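PDB 4FZX: exodeoxyribonuclease 10, which removes nucleotides from the 3' ends of single- and double-stranded DNA, a magnesium-dependent 3'-5' exonuclease of the DEDDh family. Local coordinates for residues A20-I25 / D139-A144; H35-D40 / P62-V67; R3-E8 / S83-V88. One frame throughout, in Å; residues are numbered along the deposited sequence.

Interaction 1. Residues A20-I25 / D139-A144. With NA (sodium ion), chain G.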
loop_
_atom_site.group_PDB
_atom_site.type_symbol
_atom_site.label_atom_id
_atom_site.label_comp_id
_atom_site.label_asym_id
_atom_site.label_seq_id
_atom_site.Cartn_x
_atom_site.Cartn_y
_atom_site.Cartn_z
ATOM N N ALA C 20 -28.595 -22.949 -17.190
ATOM C CA ALA C 20 -29.752 -22.127 -16.863
ATOM C C ALA C 20 -29.339 -20.664 -16.767
ATOM O O ALA C 20 -28.146 -20.360 -16.612
ATOM C CB ALA C 20 -30.359 -22.585 -15.553
ATOM N N SER C 21 -30.324 -19.764 -16.822
ATOM C CA SER C 21 -30.082 -18.346 -16.569
ATOM C C SER C 21 -31.320 -17.606 -16.052
ATOM O O SER C 21 -32.456 -18.031 -16.271
ATOM C CB SER C 21 -29.531 -17.642 -17.826
ATOM O OG SER C 21 -30.536 -17.456 -18.804
ATOM N N VAL C 22 -31.085 -16.485 -15.375
ATOM C CA VAL C 22 -32.125 -15.498 -15.150
ATOM C C VAL C 22 -31.578 -14.125 -15.507
ATOM O O VAL C 22 -30.355 -13.931 -15.598
ATOM C CB VAL C 22 -32.583 -15.493 -13.687
ATOM C CG1 VAL C 22 -33.397 -16.741 -13.380
ATOM C CG2 VAL C 22 -31.371 -15.386 -12.754
ATOM N N ASP C 23 -32.473 -13.166 -15.710
ATOM C CA ASP C 23 -32.038 -11.806 -15.982
ATOM C C ASP C 23 -32.359 -10.946 -14.784
ATOM O O ASP C 23 -33.402 -11.124 -14.135
ATOM C CB ASP C 23 -32.713 -11.257 -17.254
ATOM C CG ASP C 23 -32.332 -12.038 -18.513
ATOM O OD1 ASP C 23 -31.321 -12.766 -18.494
ATOM O OD2 ASP C 23 -33.074 -11.964 -19.518
ATOM N N VAL C 24 -31.434 -10.059 -14.441
ATOM C CA VAL C 24 -31.699 -9.037 -13.440
ATOM C C VAL C 24 -31.906 -7.695 -14.135
ATOM O O VAL C 24 -31.037 -7.225 -14.863
ATOM C CB VAL C 24 -30.560 -8.945 -12.388
ATOM C CG1 VAL C 24 -30.809 -7.788 -11.421
ATOM C CG2 VAL C 24 -30.431 -10.272 -11.613
ATOM N N ILE C 25 -33.114 -7.161 -14.004
ATOM C CA ILE C 25 -33.499 -5.886 -14.617
ATOM C C ILE C 25 -34.159 -5.045 -13.524
ATOM O O ILE C 25 -35.169 -5.452 -12.962
ATOM C CB ILE C 25 -34.541 -6.095 -15.773
ATOM C CG1 ILE C 25 -34.100 -7.224 -16.719
ATOM C CG2 ILE C 25 -34.781 -4.776 -16.544
ATOM C CD1 ILE C 25 -34.967 -7.394 -17.974
ATOM N N ASP C 139 -29.572 -22.479 -8.560
ATOM C CA ASP C 139 -28.387 -21.703 -8.226
ATOM C C ASP C 139 -28.357 -20.332 -8.906
ATOM O O ASP C 139 -27.735 -19.391 -8.390
ATOM C CB ASP C 139 -27.120 -22.471 -8.570
ATOM C CG ASP C 139 -26.842 -23.630 -7.605
ATOM O OD1 ASP C 139 -27.705 -23.947 -6.753
ATOM O OD2 ASP C 139 -25.762 -24.252 -7.733
ATOM N N CYS C 140 -29.004 -20.218 -10.068
ATOM C CA CYS C 140 -29.157 -18.925 -10.742
ATOM C C CYS C 140 -29.908 -17.937 -9.875
ATOM O O CYS C 140 -29.567 -16.769 -9.830
ATOM C CB CYS C 140 -29.882 -19.083 -12.094
ATOM S SG CYS C 140 -28.821 -19.656 -13.439
ATOM N N TYR C 141 -30.955 -18.412 -9.207
ATOM C CA TYR C 141 -31.734 -17.575 -8.294
ATOM C C TYR C 141 -30.937 -17.145 -7.072
ATOM O O TYR C 141 -31.075 -16.014 -6.595
ATOM C CB TYR C 141 -33.023 -18.289 -7.874
ATOM C CG TYR C 141 -34.129 -18.103 -8.877
ATOM C CD1 TYR C 141 -34.916 -16.956 -8.858
ATOM C CD2 TYR C 141 -34.295 -18.996 -9.932
ATOM C CE1 TYR C 141 -35.904 -16.743 -9.801
ATOM C CE2 TYR C 141 -35.268 -18.780 -10.901
ATOM C CZ TYR C 141 -36.080 -17.653 -10.814
ATOM O OH TYR C 141 -37.055 -17.424 -11.759
ATOM N N ILE C 142 -30.072 -18.034 -6.596
ATOM C CA ILE C 142 -29.186 -17.722 -5.479
ATOM C C ILE C 142 -28.193 -16.636 -5.895
ATOM O O ILE C 142 -28.047 -15.622 -5.224
ATOM C CB ILE C 142 -28.386 -18.974 -5.029
ATOM C CG1 ILE C 142 -29.331 -20.092 -4.568
ATOM C CG2 ILE C 142 -27.392 -18.604 -3.940
ATOM C CD1 ILE C 142 -30.363 -19.663 -3.548
ATOM N N THR C 143 -27.566 -16.832 -7.046
ATOM C CA THR C 143 -26.527 -15.928 -7.507
ATOM C C THR C 143 -27.122 -14.577 -7.891
ATOM O O THR C 143 -26.591 -13.539 -7.512
ATOM C CB THR C 143 -25.749 -16.544 -8.670
ATOM O OG1 THR C 143 -25.223 -17.807 -8.249
ATOM C CG2 THR C 143 -24.593 -15.636 -9.131
ATOM N N ALA C 144 -28.299 -14.600 -8.509
ATOM C CA ALA C 144 -29.006 -13.365 -8.831
ATOM C C ALA C 144 -29.336 -12.590 -7.560
ATOM O O ALA C 144 -29.081 -11.382 -7.477
ATOM C CB ALA C 144 -30.281 -13.659 -9.630
HETATM NA NA NA G . -24.328 -24.647 -9.385
HETATM O O HOH W 1 -23.572 -26.777 -8.101
#

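Interaction 2. Residues H35-D40 / P62-V67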
loop_
_atom_site.group_PDB
_atom_site.type_symbol
_atom_site.label_atom_id
_atom_site.label_comp_id
_atom_site.label_asym_id
_atom_site.label_seq_id
_atom_site.Cartn_x
_atom_site.Cartn_y
_atom_site.Cartn_z
ATOM N N HIS C 35 -32.001 -25.724 -19.381
ATOM C CA HIS C 35 -32.012 -26.917 -20.195
ATOM C C HIS C 35 -31.152 -27.955 -19.510
ATOM O O HIS C 35 -29.998 -27.661 -19.126
ATOM C CB HIS C 35 -31.413 -26.642 -21.581
ATOM C CG HIS C 35 -32.193 -25.664 -22.392
ATOM N ND1 HIS C 35 -32.085 -24.299 -22.217
ATOM C CD2 HIS C 35 -33.132 -25.850 -23.351
ATOM C CE1 HIS C 35 -32.895 -23.688 -23.065
ATOM N NE2 HIS C 35 -33.523 -24.606 -23.779
ATOM N N LEU C 36 -31.658 -29.189 -19.467
ATOM C CA LEU C 36 -30.788 -30.336 -19.307
ATOM C C LEU C 36 -30.078 -30.615 -20.618
ATOM O O LEU C 36 -30.668 -30.486 -21.693
ATOM C CB LEU C 36 -31.588 -31.562 -18.866
ATOM C CG LEU C 36 -32.014 -31.535 -17.404
ATOM C CD1 LEU C 36 -33.298 -32.360 -17.196
ATOM C CD2 LEU C 36 -30.867 -32.043 -16.529
ATOM N N VAL C 37 -28.854 -31.109 -20.517
ATOM C CA VAL C 37 -27.970 -31.169 -21.650
ATOM C C VAL C 37 -27.255 -32.517 -21.680
ATOM O O VAL C 37 -26.811 -33.016 -20.638
ATOM C CB VAL C 37 -26.902 -30.061 -21.574
ATOM C CG1 VAL C 37 -25.843 -30.257 -22.671
ATOM C CG2 VAL C 37 -27.549 -28.696 -21.660
ATOM N N ARG C 38 -27.141 -33.092 -22.874
ATOM C CA ARG C 38 -26.356 -34.298 -23.065
ATOM C C ARG C 38 -24.860 -33.981 -23.104
ATOM O O ARG C 38 -24.411 -33.240 -23.948
ATOM C CB ARG C 38 -26.775 -34.986 -24.357
ATOM C CG ARG C 38 -26.212 -36.383 -24.540
ATOM C CD ARG C 38 -26.669 -36.919 -25.870
ATOM N NE ARG C 38 -26.124 -38.240 -26.167
ATOM C CZ ARG C 38 -26.310 -38.873 -27.322
ATOM N NH1 ARG C 38 -27.009 -38.297 -28.297
ATOM N NH2 ARG C 38 -25.787 -40.078 -27.511
ATOM N N PRO C 39 -24.086 -34.546 -22.177
ATOM C CA PRO C 39 -22.693 -34.121 -22.066
ATOM C C PRO C 39 -21.792 -34.805 -23.100
ATOM O O PRO C 39 -22.167 -35.819 -23.668
ATOM C CB PRO C 39 -22.313 -34.576 -20.655
ATOM C CG PRO C 39 -23.159 -35.780 -20.434
ATOM C CD PRO C 39 -24.461 -35.512 -21.126
ATOM N N ASP C 40 -20.601 -34.254 -23.316
ATOM C CA ASP C 40 -19.671 -34.800 -24.293
ATOM C C ASP C 40 -18.841 -35.938 -23.679
ATOM O O ASP C 40 -17.884 -36.417 -24.284
ATOM C CB ASP C 40 -18.746 -33.694 -24.833
ATOM C CG ASP C 40 -17.905 -33.021 -23.732
ATOM O OD1 ASP C 40 -17.995 -33.421 -22.552
ATOM O OD2 ASP C 40 -17.152 -32.077 -24.049
ATOM N N PRO C 62 -30.545 -32.440 -25.854
ATOM C CA PRO C 62 -29.716 -31.800 -26.878
ATOM C C PRO C 62 -28.257 -31.632 -26.414
ATOM O O PRO C 62 -27.996 -31.559 -25.206
ATOM C CB PRO C 62 -30.383 -30.430 -27.075
ATOM C CG PRO C 62 -31.737 -30.531 -26.422
ATOM C CD PRO C 62 -31.661 -31.592 -25.390
ATOM N N TRP C 63 -27.321 -31.576 -27.368
ATOM C CA TRP C 63 -25.929 -31.209 -27.071
ATOM C C TRP C 63 -25.839 -29.745 -26.673
ATOM O O TRP C 63 -26.750 -28.974 -26.972
ATOM C CB TRP C 63 -25.030 -31.447 -28.286
ATOM C CG TRP C 63 -25.108 -32.842 -28.859
ATOM C CD1 TRP C 63 -25.659 -33.203 -30.062
ATOM C CD2 TRP C 63 -24.524 -34.034 -28.314
ATOM N NE1 TRP C 63 -25.492 -34.550 -30.275
ATOM C CE2 TRP C 63 -24.782 -35.084 -29.234
ATOM C CE3 TRP C 63 -23.810 -34.319 -27.143
ATOM C CZ2 TRP C 63 -24.386 -36.401 -29.002
ATOM C CZ3 TRP C 63 -23.399 -35.634 -26.915
ATOM C CH2 TRP C 63 -23.672 -36.656 -27.858
ATOM N N ILE C 64 -24.755 -29.359 -26.001
ATOM C CA ILE C 64 -24.592 -27.970 -25.565
ATOM C C ILE C 64 -24.664 -26.978 -26.740
ATOM O O ILE C 64 -25.275 -25.914 -26.621
ATOM C CB ILE C 64 -23.294 -27.748 -24.708
ATOM C CG1 ILE C 64 -23.233 -26.325 -24.151
ATOM C CG2 ILE C 64 -22.020 -28.057 -25.495
ATOM C CD1 ILE C 64 -24.434 -25.932 -23.320
ATOM N N GLU C 65 -24.062 -27.356 -27.869
ATOM C CA GLU C 65 -24.065 -26.540 -29.086
ATOM C C GLU C 65 -25.481 -26.207 -29.549
ATOM O O GLU C 65 -25.738 -25.113 -30.048
ATOM C CB GLU C 65 -23.315 -27.267 -30.209
ATOM C CG GLU C 65 -21.812 -27.300 -30.017
ATOM C CD GLU C 65 -21.345 -28.415 -29.070
ATOM O OE1 GLU C 65 -20.157 -28.368 -28.651
ATOM O OE2 GLU C 65 -22.156 -29.324 -28.746
ATOM N N ASP C 66 -26.393 -27.154 -29.357
ATOM C CA ASP C 66 -27.772 -27.043 -29.815
ATOM C C ASP C 66 -28.542 -26.048 -28.957
ATOM O O ASP C 66 -29.561 -25.509 -29.376
ATOM C CB ASP C 66 -28.465 -28.413 -29.724
ATOM C CG ASP C 66 -27.865 -29.454 -30.680
ATOM O OD1 ASP C 66 -27.342 -29.063 -31.750
ATOM O OD2 ASP C 66 -27.967 -30.672 -30.366
ATOM N N VAL C 67 -28.061 -25.831 -27.742
ATOM C CA VAL C 67 -28.867 -25.225 -26.685
ATOM C C VAL C 67 -28.302 -23.845 -26.346
ATOM O O VAL C 67 -29.047 -22.889 -26.095
ATOM C CB VAL C 67 -28.926 -26.186 -25.431
ATOM C CG1 VAL C 67 -28.641 -25.466 -24.154
ATOM C CG2 VAL C 67 -30.266 -26.945 -25.386
HETATM O O HOH W 2 -22.813 -31.280 -24.736
#

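Interaction 3. Residues R3-E8 / S83-V88. With NA (sodium ion), chain G; NA (sodium ion), chain E; nucleotides of chain A.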
loop_
_atom_site.group_PDB
_atom_site.type_symbol
_atom_site.label_atom_id
_atom_site.label_comp_id
_atom_site.label_asym_id
_atom_site.label_seq_id
_atom_site.Cartn_x
_atom_site.Cartn_y
_atom_site.Cartn_z
ATOM N N ARG C 3 -27.419 -10.964 -17.329
ATOM C CA ARG C 3 -27.860 -12.340 -17.421
ATOM C C ARG C 3 -27.017 -13.240 -16.515
ATOM O O ARG C 3 -25.810 -13.349 -16.691
ATOM C CB ARG C 3 -27.808 -12.825 -18.857
ATOM C CG ARG C 3 -28.273 -14.241 -19.042
ATOM C CD ARG C 3 -28.729 -14.461 -20.453
ATOM N NE ARG C 3 -29.952 -13.712 -20.712
ATOM C CZ ARG C 3 -30.463 -13.500 -21.919
ATOM N NH1 ARG C 3 -29.848 -13.971 -23.006
ATOM N NH2 ARG C 3 -31.608 -12.835 -22.038
ATOM N N ILE C 4 -27.654 -13.796 -15.493
ATOM C CA ILE C 4 -26.976 -14.693 -14.584
ATOM C C ILE C 4 -27.010 -16.076 -15.198
ATOM O O ILE C 4 -28.049 -16.499 -15.694
ATOM C CB ILE C 4 -27.664 -14.725 -13.183
ATOM C CG1 ILE C 4 -27.443 -13.402 -12.447
ATOM C CG2 ILE C 4 -27.148 -15.915 -12.348
ATOM C CD1 ILE C 4 -28.001 -12.181 -13.192
ATOM N N ILE C 5 -25.850 -16.735 -15.227
ATOM C CA ILE C 5 -25.689 -18.054 -15.843
ATOM C C ILE C 5 -25.190 -19.051 -14.798
ATOM O O ILE C 5 -24.314 -18.731 -13.993
ATOM C CB ILE C 5 -24.628 -18.028 -16.994
ATOM C CG1 ILE C 5 -25.197 -17.384 -18.247
ATOM C CG2 ILE C 5 -24.202 -19.465 -17.369
ATOM C CD1 ILE C 5 -25.602 -18.401 -19.299
ATOM N N ASP C 6 -25.697 -20.279 -14.862
ATOM C CA ASP C 6 -25.090 -21.387 -14.137
ATOM C C ASP C 6 -25.085 -22.659 -14.969
ATOM O O ASP C 6 -25.997 -22.904 -15.760
ATOM C CB ASP C 6 -25.794 -21.634 -12.797
ATOM C CG ASP C 6 -25.091 -22.700 -11.949
ATOM O OD1 ASP C 6 -24.033 -22.407 -11.361
ATOM O OD2 ASP C 6 -25.603 -23.830 -11.858
ATOM N N THR C 7 -24.092 -23.499 -14.697
ATOM C CA THR C 7 -23.818 -24.702 -15.463
ATOM C C THR C 7 -23.487 -25.828 -14.467
ATOM O O THR C 7 -22.600 -25.685 -13.651
ATOM C CB THR C 7 -22.562 -24.479 -16.358
ATOM O OG1 THR C 7 -22.857 -23.501 -17.363
ATOM C CG2 THR C 7 -22.159 -25.741 -17.021
ATOM N N GLU C 8 -24.191 -26.944 -14.535
ATOM C CA GLU C 8 -23.727 -28.147 -13.862
ATOM C C GLU C 8 -23.060 -29.064 -14.883
ATOM O O GLU C 8 -23.465 -29.101 -16.040
ATOM C CB GLU C 8 -24.881 -28.870 -13.157
ATOM C CG GLU C 8 -25.741 -27.981 -12.245
ATOM C CD GLU C 8 -24.949 -27.346 -11.098
ATOM O OE1 GLU C 8 -24.070 -28.017 -10.505
ATOM O OE2 GLU C 8 -25.223 -26.171 -10.777
ATOM N N SER C 83 -14.857 -17.450 -14.109
ATOM C CA SER C 83 -13.714 -18.240 -14.587
ATOM C C SER C 83 -14.118 -19.655 -15.007
ATOM O O SER C 83 -13.701 -20.163 -16.060
ATOM C CB SER C 83 -12.697 -18.340 -13.445
ATOM O OG SER C 83 -11.405 -18.568 -13.932
ATOM N N PHE C 84 -14.862 -20.320 -14.136
ATOM C CA PHE C 84 -15.280 -21.689 -14.385
ATOM C C PHE C 84 -16.263 -21.811 -15.561
ATOM O O PHE C 84 -15.969 -22.488 -16.538
ATOM C CB PHE C 84 -15.834 -22.336 -13.106
ATOM C CG PHE C 84 -16.321 -23.743 -13.303
ATOM C CD1 PHE C 84 -15.425 -24.805 -13.335
ATOM C CD2 PHE C 84 -17.673 -24.005 -13.485
ATOM C CE1 PHE C 84 -15.874 -26.107 -13.531
ATOM C CE2 PHE C 84 -18.129 -25.301 -13.680
ATOM C CZ PHE C 84 -17.232 -26.356 -13.688
ATOM N N ASP C 85 -17.392 -21.107 -15.503
ATOM C CA ASP C 85 -18.399 -21.219 -16.581
ATOM C C ASP C 85 -17.870 -20.766 -17.945
ATOM O O ASP C 85 -18.141 -21.402 -18.967
ATOM C CB ASP C 85 -19.686 -20.476 -16.230
ATOM C CG ASP C 85 -20.208 -20.844 -14.852
ATOM O OD1 ASP C 85 -19.557 -20.458 -13.846
ATOM O OD2 ASP C 85 -21.232 -21.564 -14.781
ATOM N N ARG C 86 -17.081 -19.695 -17.944
ATOM C CA ARG C 86 -16.476 -19.193 -19.170
ATOM C C ARG C 86 -15.620 -20.279 -19.831
ATOM O O ARG C 86 -15.740 -20.527 -21.017
ATOM C CB ARG C 86 -15.640 -17.943 -18.885
ATOM C CG ARG C 86 -15.134 -17.253 -20.135
ATOM C CD ARG C 86 -13.951 -16.344 -19.856
ATOM N NE ARG C 86 -13.167 -16.140 -21.069
ATOM C CZ ARG C 86 -11.957 -16.649 -21.287
ATOM N NH1 ARG C 86 -11.333 -17.334 -20.333
ATOM N NH2 ARG C 86 -11.351 -16.440 -22.456
ATOM N N ARG C 87 -14.850 -21.001 -19.027
ATOM C CA ARG C 87 -14.026 -22.096 -19.535
ATOM C C ARG C 87 -14.827 -23.279 -20.079
ATOM O O ARG C 87 -14.468 -23.860 -21.104
ATOM C CB ARG C 87 -13.051 -22.578 -18.464
ATOM C CG ARG C 87 -12.233 -23.793 -18.867
ATOM C CD ARG C 87 -11.023 -23.989 -17.943
ATOM N NE ARG C 87 -11.383 -24.075 -16.523
ATOM C CZ ARG C 87 -11.853 -25.172 -15.927
ATOM N NH1 ARG C 87 -12.070 -26.284 -16.626
ATOM N NH2 ARG C 87 -12.100 -25.162 -14.623
ATOM N N VAL C 88 -15.871 -23.687 -19.365
ATOM C CA VAL C 88 -16.525 -24.954 -19.697
ATOM C C VAL C 88 -17.626 -24.774 -20.748
ATOM O O VAL C 88 -18.040 -25.727 -21.393
ATOM C CB VAL C 88 -17.067 -25.689 -18.438
ATOM C CG1 VAL C 88 -15.942 -25.944 -17.450
ATOM C CG2 VAL C 88 -18.184 -24.893 -17.783
HETATM NA NA NA G . -24.328 -24.647 -9.385
HETATM NA NA NA E . -21.689 -22.607 -10.792
ATOM P P DG A 17 -20.739 -25.119 -8.958
ATOM O OP1 DG A 17 -22.019 -24.723 -9.575
ATOM O OP2 DG A 17 -20.661 -25.207 -7.487
ATOM O "O5'" DG A 17 -20.239 -26.490 -9.580
ATOM C "C5'" DG A 17 -20.277 -26.662 -10.982
ATOM C "C4'" DG A 17 -20.075 -28.109 -11.379
ATOM O "O4'" DG A 17 -18.707 -28.453 -11.130
ATOM C "C3'" DG A 17 -20.895 -29.150 -10.627
ATOM O "O3'" DG A 17 -22.136 -29.308 -11.293
ATOM C "C2'" DG A 17 -20.033 -30.405 -10.770
ATOM C "C1'" DG A 17 -18.625 -29.821 -10.784
ATOM N N9 DG A 17 -17.996 -29.838 -9.484
ATOM C C8 DG A 17 -18.109 -28.875 -8.510
ATOM N N7 DG A 17 -17.426 -29.153 -7.443
ATOM C C5 DG A 17 -16.816 -30.365 -7.750
ATOM C C6 DG A 17 -15.944 -31.145 -6.972
ATOM O O6 DG A 17 -15.525 -30.882 -5.836
ATOM N N1 DG A 17 -15.562 -32.313 -7.638
ATOM C C2 DG A 17 -15.972 -32.667 -8.917
ATOM N N2 DG A 17 -15.507 -33.838 -9.408
ATOM N N3 DG A 17 -16.805 -31.936 -9.653
ATOM C C4 DG A 17 -17.174 -30.809 -8.995
ATOM P P DA A 16 -18.143 -22.537 -4.913
ATOM O OP1 DA A 16 -19.417 -21.790 -4.918
ATOM O OP2 DA A 16 -17.911 -23.731 -4.050
ATOM O "O5'" DA A 16 -17.817 -22.943 -6.432
ATOM C "C5'" DA A 16 -17.999 -22.020 -7.486
ATOM C "C4'" DA A 16 -17.741 -22.698 -8.828
ATOM O "O4'" DA A 16 -16.303 -22.816 -9.025
ATOM C "C3'" DA A 16 -18.286 -24.127 -8.943
ATOM O "O3'" DA A 16 -19.629 -24.116 -9.486
ATOM C "C2'" DA A 16 -17.283 -24.794 -9.890
ATOM C "C1'" DA A 16 -15.982 -24.079 -9.545
ATOM N N9 DA A 16 -15.216 -24.814 -8.567
ATOM C C8 DA A 16 -15.642 -25.293 -7.372
ATOM N N7 DA A 16 -14.743 -26.007 -6.745
ATOM C C5 DA A 16 -13.659 -25.980 -7.590
ATOM C C6 DA A 16 -12.393 -26.573 -7.501
ATOM N N6 DA A 16 -11.994 -27.306 -6.459
ATOM N N1 DA A 16 -11.561 -26.392 -8.539
ATOM C C2 DA A 16 -11.981 -25.663 -9.590
ATOM N N3 DA A 16 -13.158 -25.065 -9.792
ATOM C C4 DA A 16 -13.945 -25.269 -8.729
HETATM O O HOH W 3 -21.458 -23.401 -12.785
HETATM O O HOH W 1 -23.572 -26.777 -8.101
HETATM O O HOH W 4 -20.610 -20.622 -11.393
HETATM O O HOH W 5 -22.677 -21.775 -8.626
#

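Interaction 1. Residues A20-I25 / D139-A144
V22 is the wedge here: its two methyls part over the turn of helix that carries C140, Y141 and A144. Its chi1 of -72° puts CG1 anti to the carbonyl carbon and leaves CG2 between the backbone N and that carbon, where CG2 settles between C140 O at 3.7 Å and the methyl of A144, V22 CG2 to A144 CB being 3.7 Å as well. Two residues back along the strand, C140 SG presses on the backbone, 3.3 Å from A20 O, and also meets the methyl of A20. No hydrogen bond crosses, so the two segments meet here by van der Waals packing.

The strand and the helix run in roughly the same direction, 31° apart, with their axes 7.8 Å from each other at closest. This is the long helix 136-154 laid against the central sheet of the RNase H-like exonuclease fold, and I4 of the adjacent strand shares the same buried layer.

Contacts with 139-144 thin out after V24, whose CG2 still reaches A144 CB at 3.9 Å. The looser side is at Y141, partly exposed, which offers one ring face to V22 CG1, a CH-pi contact with the methyl 4.1 Å from the ring centroid and 26° off the normal, displaced toward the rim. P32 and I29 of strand 28-36 pack on the same tyrosine.

At the start of the helix segment D139 points elsewhere. Its OD2 binds the sodium ion of chain G at 2.2 Å, while OD1 accepts hydrogen bonds from H133 ND1 and H134 N.

Interaction 2. Residues H35-D40 / P62-V67
The backbones of V37-R38 and P62-W63 come together with R38 CA 5.1 Å from W63 CA, pinned by a 2.9 Å hydrogen bond from R38 N to P62 O. This joins the end of the edge strand 28-36 in the exonuclease sheet to the chain entering the short, weakly bonded helix 64-67.

V37 fills the middle, with CG1 tucked against P62 O and I64 N. Outside it, R38 leaves the backbone with CG anti to its N (chi1 -169°) and stays extended, lying alongside the W63 indole. Its CD makes a CH-pi contact over the six-membered ring, 3.7 Å from the centroid, and the guanidinium overhangs the CH2-CZ2 rim, its plane 14° from the ring's and R38 NH1 3.3 Å from W63 CZ2.

H35 and V67 lie flank to flank, heading opposite ways, H35 CD2 coming to 3.7 Å of V67 CG2, while H35 ND1 is hydrogen-bonded to Y71 OH. With an alanine here, the V67 methyls would probably lose much of the surface they rest on, and Y71 OH its imidazole partner.

Water 2 bridges the two segments beside W63, donating to R38 O at 2.6 Å and accepting from I64 N at 3.0 Å.

Interaction 3. Residues R3-E8 / S83-V88
Three groups grip water 3 between strand and helix: it donates to T7 O and to D85 OD2, each 2.7 Å from the water oxygen, and it coordinates the sodium ion of chain E. D85 thus reaches that metal through water, and D85 OD1 lies 2.7 Å from water 4, a second ligand of the same ion. D6 bridges both ions directly, OD1 lying 2.4 Å from the sodium of chain E and OD2 a longer 2.9 Å from that of chain G, which E8 OE2 binds at 2.2 Å. Both ions also hold OP1 of DG17 of chain A. D6, E8, D85 and D139 match the four acidic residues that name the DEDD nucleases, and the sodium ions probably occupy the magnesium sites.

Direct packing is slight: T7 CG2 meets V88 CG2 at 4.1 Å. F84 lays one ring face under C2' of DA16 of chain A, 3.7 Å from F84 CG; V88 CG1 lies over the opposite face.

T7 sends its CB toward helix 82-88, which follows strand 76-79, the neighbour of strand 2-9, whereas D6 starts the other way and packs on A136 and C140 of helix 136-154.

In the fold
From the N terminus, strand 2-9 comes first and waits for helix 82-88; strand 16-25 follows and waits longer, for helix 136-154. The chain then runs through strand 28-36, and interaction 2 closes the shortest loop when 62-67 returns to 35-40. Interaction 3 closes next, at 83-88, and interaction 1 last, at 139-144. Interaction 2 is therefore nested inside both others, while interactions 1 and 3 cross. Those two touch through adjacent strands, with a salt bridge from D23 to R3, and share the sodium ion of chain G. Interaction 2 stands apart at the edge of the same sheet, tying the end of strand 28-36 and the loop after it to the short helix 64-67.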